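Local structure of VMB-1 (6JV4) at residues A[41-46]-A[129-134]; A[73-78]-A[97-102]. The protein is a zinc-dependent subclass B1 metallo-beta-lactamase that probably hydrolyses beta-lactam antibiotics to substituted beta-amino acids. All blocks are in the same frame, centred on the assembly; numbering follows the deposited sequence.

Interaction 1: residues A[41-46]-A[129-134]; sequences LVVING and EFIDGV
Val43 and Val134 both turn CG1 to the far side of CB from their own backbone N, with chi1 of -179° and 177°. The side chains run antiparallel alongside each other, and Val43 CG1 meets Val134 CG1 at 3.6 Å. Ile131 keeps CG1 beside its backbone N and extends it (chi2 167°), so that the tip reaches Val43. There Ile131 CD1 lies 3.8 Å from Val43 CG1. The other branch of Ile131 serves Asn45: CG2 is 3.7 Å from Asn45 ND2. On its oxygen end the same carboxamide lies against Val134, with Asn45 OD1 3.9 Å from Val134 CG2. These are van der Waals contacts, so Asn45 covers two methyl groups at the partly exposed border of a small apolar patch. Val43 and Ile131 form its buried part.

The shape of 129-134 brings Ile131 and Val134 to the same place. Val134 N bonds to Ile131 O at 2.8 Å, closing a type II turn with Asp132 and Gly133 at its corners. Glu129 OE1 accepts a nearly straight bond from Gly133 N at 3.1 Å, which ties the turn back to the start of the segment. Its OE2 bonds to Ser136 OG. Val43 and Ile131 also lean on strand 48-52, at Ile52 and His50.

Phe130 and Ile131 form a classic beta bulge opposite the first residue of strand 135-138. The contact thus packs a bulged beta hairpin of the second sheet onto strand 36-45 of the first, within the αβ/βα sandwich of the metallo-beta-lactamase fold.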
ATOM      1  N   LEU A  41      -4.320   4.177   2.318  1.00  8.41           N
ATOM      2  CA  LEU A  41      -4.633   5.612   2.340  1.00  7.99           C
ATOM      3  C   LEU A  41      -5.919   5.895   1.567  1.00  8.33           C
ATOM      4  O   LEU A  41      -6.273   5.171   0.636  1.00  8.92           O
ATOM      5  CB  LEU A  41      -3.483   6.466   1.818  1.00  8.27           C
ATOM      6  CG  LEU A  41      -2.124   6.303   2.522  1.00  8.60           C
ATOM      7  CD1 LEU A  41      -1.123   7.206   1.848  1.00  9.92           C
ATOM      8  CD2 LEU A  41      -2.204   6.654   4.001  1.00  9.33           C
ATOM      9  N   VAL A  42      -6.504   7.026   1.908  1.00  9.54           N
ATOM     10  CA  VAL A  42      -7.505   7.708   1.054  1.00  9.71           C
ATOM     11  C   VAL A  42      -6.937   9.080   0.742  1.00 10.18           C
ATOM     12  O   VAL A  42      -6.534   9.780   1.696  1.00 10.44           O
ATOM     13  CB  VAL A  42      -8.876   7.824   1.717  1.00 11.42           C
ATOM     14  CG1 VAL A  42      -9.796   8.637   0.857  1.00 11.60           C
ATOM     15  CG2 VAL A  42      -9.495   6.471   2.026  1.00 12.31           C
ATOM     16  N   VAL A  43      -6.809   9.370  -0.537  1.00 10.46           N
ATOM     17  CA  VAL A  43      -6.269  10.665  -1.013  1.00 11.18           C
ATOM     18  C   VAL A  43      -7.419  11.424  -1.651  1.00 12.36           C
ATOM     19  O   VAL A  43      -8.095  10.892  -2.574  1.00 12.71           O
ATOM     20  CB  VAL A  43      -5.057  10.489  -1.933  1.00 11.39           C
ATOM     21  CG1 VAL A  43      -4.507  11.839  -2.402  1.00 12.22           C
ATOM     22  CG2 VAL A  43      -3.976   9.699  -1.236  1.00 11.53           C
ATOM     23  N   ILE A  44      -7.577  12.667  -1.200  1.00 13.31           N
ATOM     24  CA  ILE A  44      -8.694  13.549  -1.650  1.00 14.99           C
ATOM     25  C   ILE A  44      -8.083  14.615  -2.554  1.00 14.49           C
ATOM     26  O   ILE A  44      -7.097  15.262  -2.131  1.00 16.85           O
ATOM     27  CB  ILE A  44      -9.424  14.169  -0.454  1.00 16.13           C
ATOM     28  CG1 ILE A  44     -10.027  13.100   0.453  1.00 19.16           C
ATOM     29  CG2 ILE A  44     -10.492  15.177  -0.914  1.00 17.61           C
ATOM     30  CD1 ILE A  44     -10.397  13.613   1.797  1.00 21.71           C
ATOM     31  N   ASN A  45      -8.683  14.771  -3.735  1.00 15.66           N
ATOM     32  CA  ASN A  45      -8.305  15.734  -4.790  1.00 15.71           C
ATOM     33  C   ASN A  45      -9.594  16.444  -5.244  1.00 16.33           C
ATOM     34  O   ASN A  45     -10.332  15.888  -6.065  1.00 17.93           O
ATOM     35  CB  ASN A  45      -7.571  15.037  -5.939  1.00 18.56           C
ATOM     36  CG  ASN A  45      -7.050  15.986  -6.991  1.00 20.57           C
ATOM     37  OD1 ASN A  45      -6.571  17.043  -6.633  1.00 23.38           O
ATOM     38  ND2 ASN A  45      -7.111  15.625  -8.263  1.00 19.62           N
ATOM     39  N   GLY A  46      -9.843  17.627  -4.670  1.00 21.47           N
ATOM     40  CA  GLY A  46     -11.091  18.394  -4.855  1.00 20.71           C
ATOM     41  C   GLY A  46     -12.247  17.591  -4.326  1.00 20.50           C
ATOM     42  O   GLY A  46     -12.260  17.353  -3.095  1.00 24.35           O
ATOM     43  N   GLU A 129       1.870   8.498 -12.897  1.00 12.52           N
ATOM     44  CA  GLU A 129       1.079   9.530 -12.208  1.00 14.19           C
ATOM     45  C   GLU A 129      -0.306   8.981 -11.938  1.00 15.49           C
ATOM     46  O   GLU A 129      -1.159   8.926 -12.847  1.00 16.62           O
ATOM     47  CB  GLU A 129       1.042  10.831 -13.024  1.00 17.83           C
ATOM     48  CG  GLU A 129       2.300  11.641 -12.903  1.00 22.19           C
ATOM     49  CD  GLU A 129       2.527  12.229 -11.515  1.00 22.76           C
ATOM     50  OE1 GLU A 129       1.899  13.299 -11.153  1.00 27.97           O
ATOM     51  OE2 GLU A 129       3.330  11.624 -10.799  1.00 27.24           O
ATOM     52  N   PHE A 130      -0.521   8.460 -10.739  1.00 12.40           N
ATOM     53  CA  PHE A 130      -1.831   7.882 -10.357  1.00 12.05           C
ATOM     54  C   PHE A 130      -2.880   9.004 -10.181  1.00 12.93           C
ATOM     55  O   PHE A 130      -4.052   8.843 -10.565  1.00 13.17           O
ATOM     56  CB  PHE A 130      -1.636   7.021  -9.113  1.00 12.54           C
ATOM     57  CG  PHE A 130      -2.926   6.604  -8.474  1.00 11.84           C
ATOM     58  CD1 PHE A 130      -3.850   5.854  -9.197  1.00 12.47           C
ATOM     59  CD2 PHE A 130      -3.152   6.817  -7.123  1.00 11.52           C
ATOM     60  CE1 PHE A 130      -5.038   5.456  -8.606  1.00 12.13           C
ATOM     61  CE2 PHE A 130      -4.327   6.399  -6.534  1.00 11.13           C
ATOM     62  CZ  PHE A 130      -5.267   5.705  -7.268  1.00 12.11           C
ATOM     63  N   ILE A 131      -2.495  10.103  -9.554  1.00 12.84           N
ATOM     64  CA  ILE A 131      -3.327  11.327  -9.447  1.00 13.54           C
ATOM     65  C   ILE A 131      -2.425  12.474  -9.892  1.00 15.11           C
ATOM     66  O   ILE A 131      -1.410  12.746  -9.243  1.00 12.99           O
ATOM     67  CB  ILE A 131      -3.892  11.567  -8.031  1.00 12.70           C
ATOM     68  CG1 ILE A 131      -4.490  10.302  -7.399  1.00 12.91           C
ATOM     69  CG2 ILE A 131      -4.897  12.727  -8.062  1.00 14.55           C
ATOM     70  CD1 ILE A 131      -4.771  10.401  -5.903  1.00 12.93           C
ATOM     71  N   ASP A 132      -2.791  13.148 -10.975  1.00 18.78           N
ATOM     72  CA  ASP A 132      -1.926  14.195 -11.587  1.00 21.14           C
ATOM     73  C   ASP A 132      -1.536  15.248 -10.543  1.00 19.22           C
ATOM     74  O   ASP A 132      -2.425  15.900  -9.999  1.00 18.90           O
ATOM     75  CB  ASP A 132      -2.619  14.818 -12.805  1.00 25.78           C
ATOM     76  CG  ASP A 132      -2.653  13.881 -14.006  1.00 34.70           C
ATOM     77  OD1 ASP A 132      -1.807  12.936 -14.069  1.00 40.58           O
ATOM     78  OD2 ASP A 132      -3.509  14.096 -14.894  1.00 44.45           O
ATOM     79  N   GLY A 133      -0.234  15.365 -10.268  1.00 20.25           N
ATOM     80  CA  GLY A 133       0.358  16.354  -9.345  1.00 19.80           C
ATOM     81  C   GLY A 133       0.205  15.976  -7.876  1.00 19.12           C
ATOM     82  O   GLY A 133       0.553  16.819  -7.004  1.00 21.11           O
ATOM     83  N   VAL A 134      -0.386  14.815  -7.579  1.00 14.44           N
ATOM     84  CA  VAL A 134      -0.832  14.493  -6.189  1.00 12.27           C
ATOM     85  C   VAL A 134      -0.242  13.152  -5.737  1.00 11.25           C
ATOM     86  O   VAL A 134       0.034  13.025  -4.555  1.00 11.92           O
ATOM     87  CB  VAL A 134      -2.365  14.472  -6.101  1.00 12.35           C
ATOM     88  CG1 VAL A 134      -2.892  14.075  -4.730  1.00 12.54           C
ATOM     89  CG2 VAL A 134      -2.891  15.851  -6.480  1.00 13.53           C
TER

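Interaction 2: residues A[73-78]-A[97-102]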
ATOM      1  N   LEU A  73     -17.877  13.186  -1.381  1.00 22.40           N
ATOM      2  CA  LEU A  73     -16.818  12.863  -2.368  1.00 20.47           C
ATOM      3  C   LEU A  73     -17.248  11.709  -3.274  1.00 21.11           C
ATOM      4  O   LEU A  73     -18.074  10.900  -2.861  1.00 22.63           O
ATOM      5  CB  LEU A  73     -15.560  12.500  -1.577  1.00 18.93           C
ATOM      6  CG  LEU A  73     -15.036  13.558  -0.613  1.00 19.33           C
ATOM      7  CD1 LEU A  73     -13.905  12.996   0.236  1.00 20.67           C
ATOM      8  CD2 LEU A  73     -14.580  14.822  -1.352  1.00 20.93           C
ATOM      9  N   THR A  74     -16.712  11.678  -4.491  1.00 19.94           N
ATOM     10  CA  THR A  74     -16.832  10.576  -5.470  1.00 21.09           C
ATOM     11  C   THR A  74     -15.570   9.699  -5.372  1.00 22.06           C
ATOM     12  O   THR A  74     -14.455  10.229  -5.564  1.00 20.04           O
ATOM     13  CB  THR A  74     -16.961  11.093  -6.900  1.00 23.01           C
ATOM     14  OG1 THR A  74     -18.151  11.873  -6.870  1.00 28.72           O
ATOM     15  CG2 THR A  74     -17.141  10.009  -7.934  1.00 27.52           C
ATOM     16  N   ILE A  75     -15.750   8.405  -5.158  1.00 21.07           N
ATOM     17  CA  ILE A  75     -14.600   7.464  -5.186  1.00 20.65           C
ATOM     18  C   ILE A  75     -14.288   7.167  -6.656  1.00 20.05           C
ATOM     19  O   ILE A  75     -15.062   6.446  -7.315  1.00 20.73           O
ATOM     20  CB  ILE A  75     -14.896   6.246  -4.288  1.00 23.25           C
ATOM     21  CG1 ILE A  75     -13.820   5.171  -4.483  1.00 24.10           C
ATOM     22  CG2 ILE A  75     -16.305   5.679  -4.509  1.00 27.64           C
ATOM     23  CD1 ILE A  75     -12.476   5.561  -3.973  1.00 26.56           C
ATOM     24  N   LYS A  76     -13.187   7.719  -7.152  1.00 18.01           N
ATOM     25  CA  LYS A  76     -12.783   7.738  -8.578  1.00 18.65           C
ATOM     26  C   LYS A  76     -11.938   6.518  -8.930  1.00 18.25           C
ATOM     27  O   LYS A  76     -12.103   5.937 -10.028  1.00 17.03           O
ATOM     28  CB  LYS A  76     -11.971   8.990  -8.934  1.00 23.94           C
ATOM     29  CG  LYS A  76     -12.829  10.169  -9.358  1.00 30.89           C
ATOM     30  CD  LYS A  76     -13.607   9.899 -10.641  1.00 36.20           C
ATOM     31  CE  LYS A  76     -14.548  11.025 -11.003  1.00 41.26           C
ATOM     32  NZ  LYS A  76     -15.246  10.744 -12.280  1.00 45.38           N
ATOM     33  N   SER A  77     -10.976   6.176  -8.089  1.00 15.18           N
ATOM     34  CA  SER A  77     -10.080   5.071  -8.480  1.00 13.32           C
ATOM     35  C   SER A  77      -9.364   4.552  -7.248  1.00 13.42           C
ATOM     36  O   SER A  77      -9.392   5.204  -6.233  1.00 12.33           O
ATOM     37  CB  SER A  77      -9.105   5.504  -9.539  1.00 13.42           C
ATOM     38  OG  SER A  77      -8.124   6.396  -8.995  1.00 13.80           O
ATOM     39  N   ALA A  78      -8.762   3.378  -7.392  1.00 11.49           N
ATOM     40  CA  ALA A  78      -7.899   2.784  -6.362  1.00 10.32           C
ATOM     41  C   ALA A  78      -6.660   2.257  -7.059  1.00  9.63           C
ATOM     42  O   ALA A  78      -6.753   1.755  -8.212  1.00  9.95           O
ATOM     43  CB  ALA A  78      -8.615   1.690  -5.640  1.00 10.20           C
ATOM     44  N   LEU A  97     -18.443  -2.051  -8.791  1.00 18.75           N
ATOM     45  CA  LEU A  97     -18.958  -0.670  -8.578  1.00 19.50           C
ATOM     46  C   LEU A  97     -18.448   0.275  -9.660  1.00 18.68           C
ATOM     47  O   LEU A  97     -18.701   1.461  -9.543  1.00 20.63           O
ATOM     48  CB  LEU A  97     -18.573  -0.185  -7.180  1.00 20.19           C
ATOM     49  CG  LEU A  97     -19.080  -1.028  -6.018  1.00 21.25           C
ATOM     50  CD1 LEU A  97     -18.473  -0.578  -4.697  1.00 22.17           C
ATOM     51  CD2 LEU A  97     -20.603  -0.992  -5.955  1.00 23.76           C
ATOM     52  N   LYS A  98     -17.724  -0.222 -10.666  1.00 18.39           N
ATOM     53  CA  LYS A  98     -17.134   0.595 -11.751  1.00 21.79           C
ATOM     54  C   LYS A  98     -16.235   1.689 -11.161  1.00 21.31           C
ATOM     55  O   LYS A  98     -16.174   2.800 -11.703  1.00 20.32           O
ATOM     56  CB  LYS A  98     -18.262   1.126 -12.651  1.00 28.44           C
ATOM     57  CG  LYS A  98     -19.213   0.022 -13.098  1.00 34.22           C
ATOM     58  CD  LYS A  98     -19.605   0.108 -14.552  1.00 43.25           C
ATOM     59  CE  LYS A  98     -20.559  -1.002 -14.949  1.00 50.40           C
ATOM     60  NZ  LYS A  98     -21.855  -0.449 -15.404  1.00 59.16           N
ATOM     61  N   ILE A  99     -15.517   1.373 -10.082  1.00 18.80           N
ATOM     62  CA  ILE A  99     -14.422   2.226  -9.556  1.00 17.09           C
ATOM     63  C   ILE A  99     -13.147   1.726 -10.237  1.00 16.34           C
ATOM     64  O   ILE A  99     -12.911   0.519 -10.166  1.00 15.18           O
ATOM     65  CB  ILE A  99     -14.356   2.123  -8.024  1.00 16.74           C
ATOM     66  CG1 ILE A  99     -15.634   2.623  -7.365  1.00 16.32           C
ATOM     67  CG2 ILE A  99     -13.124   2.850  -7.483  1.00 16.09           C
ATOM     68  CD1 ILE A  99     -15.758   2.224  -5.918  1.00 16.18           C
ATOM     69  N   LYS A 100     -12.421   2.569 -10.964  1.00 14.67           N
ATOM     70  CA  LYS A 100     -11.229   2.118 -11.719  1.00 15.40           C
ATOM     71  C   LYS A 100     -10.205   1.576 -10.709  1.00 12.22           C
ATOM     72  O   LYS A 100     -10.056   2.171  -9.638  1.00 13.02           O
ATOM     73  CB  LYS A 100     -10.552   3.230 -12.520  1.00 19.99           C
ATOM     74  CG  LYS A 100     -11.422   3.900 -13.579  1.00 25.82           C
ATOM     75  CD  LYS A 100     -10.624   4.663 -14.626  1.00 32.50           C
ATOM     76  CE  LYS A 100     -11.487   5.052 -15.820  1.00 41.01           C
ATOM     77  NZ  LYS A 100     -10.869   4.594 -17.086  1.00 48.52           N
ATOM     78  N   THR A 101      -9.640   0.436 -11.028  1.00 11.23           N
ATOM     79  CA  THR A 101      -8.565  -0.184 -10.231  1.00 10.69           C
ATOM     80  C   THR A 101      -7.300  -0.175 -11.049  1.00 10.62           C
ATOM     81  O   THR A 101      -7.303  -0.583 -12.219  1.00 10.89           O
ATOM     82  CB  THR A 101      -8.961  -1.573  -9.738  1.00 10.94           C
ATOM     83  OG1 THR A 101      -9.349  -2.381 -10.855  1.00 11.59           O
ATOM     84  CG2 THR A 101     -10.073  -1.532  -8.718  1.00 12.65           C
ATOM     85  N   TYR A 102      -6.201   0.191 -10.409  1.00 10.10           N
ATOM     86  CA  TYR A 102      -4.899   0.256 -11.083  1.00  9.33           C
ATOM     87  C   TYR A 102      -3.932  -0.711 -10.423  1.00  9.12           C
ATOM     88  O   TYR A 102      -3.915  -0.787  -9.202  1.00 10.07           O
ATOM     89  CB  TYR A 102      -4.293   1.644 -10.948  1.00 10.71           C
ATOM     90  CG  TYR A 102      -4.939   2.676 -11.837  1.00 11.38           C
ATOM     91  CD1 TYR A 102      -4.401   2.968 -13.082  1.00 13.71           C
ATOM     92  CD2 TYR A 102      -6.122   3.261 -11.476  1.00 14.24           C
ATOM     93  CE1 TYR A 102      -5.014   3.884 -13.925  1.00 15.60           C
ATOM     94  CE2 TYR A 102      -6.747   4.185 -12.302  1.00 16.88           C
ATOM     95  CZ  TYR A 102      -6.172   4.508 -13.517  1.00 16.79           C
ATOM     96  OH  TYR A 102      -6.794   5.436 -14.289  1.00 21.37           O
TER
HETATM   97  O   HOH W   1     -13.924   5.355 -11.699  1.00 32.19           O
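Ile99 meets Ile75 with two branches that part at its CB. On the shorter branch, Ile99 CG2 lies 3.9 Å from Ser77 CA and equally near Ile75 CG1. On the longer branch, CG1 passes the carbonyl oxygen of Ile75. CD1, the tip, ends 3.8 Å from Ile75 CG2 and also touches Ile75 CG1. Ile75 CG1 points away from its own backbone N (chi1 171°), which sets it against both Ile99 CG2 and Ile99 CD1. The two isoleucine chains lie roughly perpendicular where they meet. Leu94 of helix 91-96 packs on Ile99 and Ala78, so this patch faces the helical layer.

Beyond Ile99 the backbones run as parallel strands. Ala78 bonds on both sides of Thr101: Ala78 N gives to Lys100 O at 2.9 Å, and Ala78 O receives Tyr102 N at 2.8 Å. Ser77 CA adds a CA-H...O contact to Lys100 O at 3.1 Å.

One step earlier the strands are not yet joined directly. Lys76 O and Lys100 N are 3.5 Å apart, and a water sits beside both. It accepts from Lys100 N at 3.2 Å. It lies unusually close to Lys76 O, so a bond donated there is doubtful in length.

The Tyr102 ring turns an edge to strand 74-78. Ala78 O lies in the ring plane, and Tyr102 CE2 is 3.9 Å from Ser77 CB. The Ser77 hydroxyl bonds to His50 ND1 on the neighbouring strand. Thr101 OG1 bonds to Asn95 OD1 and Ser120 N.

A Schellman motif at Lys98 ends helix 91-96 and leads the chain into strand 100-104. Two adjacent parallel strands joined through helices make this a beta-alpha-beta crossover, and its connection carries the zinc ligands His82, His84 and Asp86.

Overall arrangement
The centres of interactions 1 and 2 are 12 Å apart, and both reach the same seven-stranded sheet. Phe130 is the main bridge. Its ring leaves the bulge of 129-134 and packs on strands 74-79 and 100-104. Phe130 CE1 is 3.2 Å from Ser77 OG and 3.8 Å from Tyr102 CD2. His50, on strand 48-52, has a partner in each contact, Ile131 and Ser77, so it lies between the two. At the strand ends, Gly46 O comes 3.9 Å from Leu73 CD2. Neither contact contains a zinc ligand. Interaction 2 is the closer in sequence to the metal site, because strand 74-79 leads directly into its first ligands.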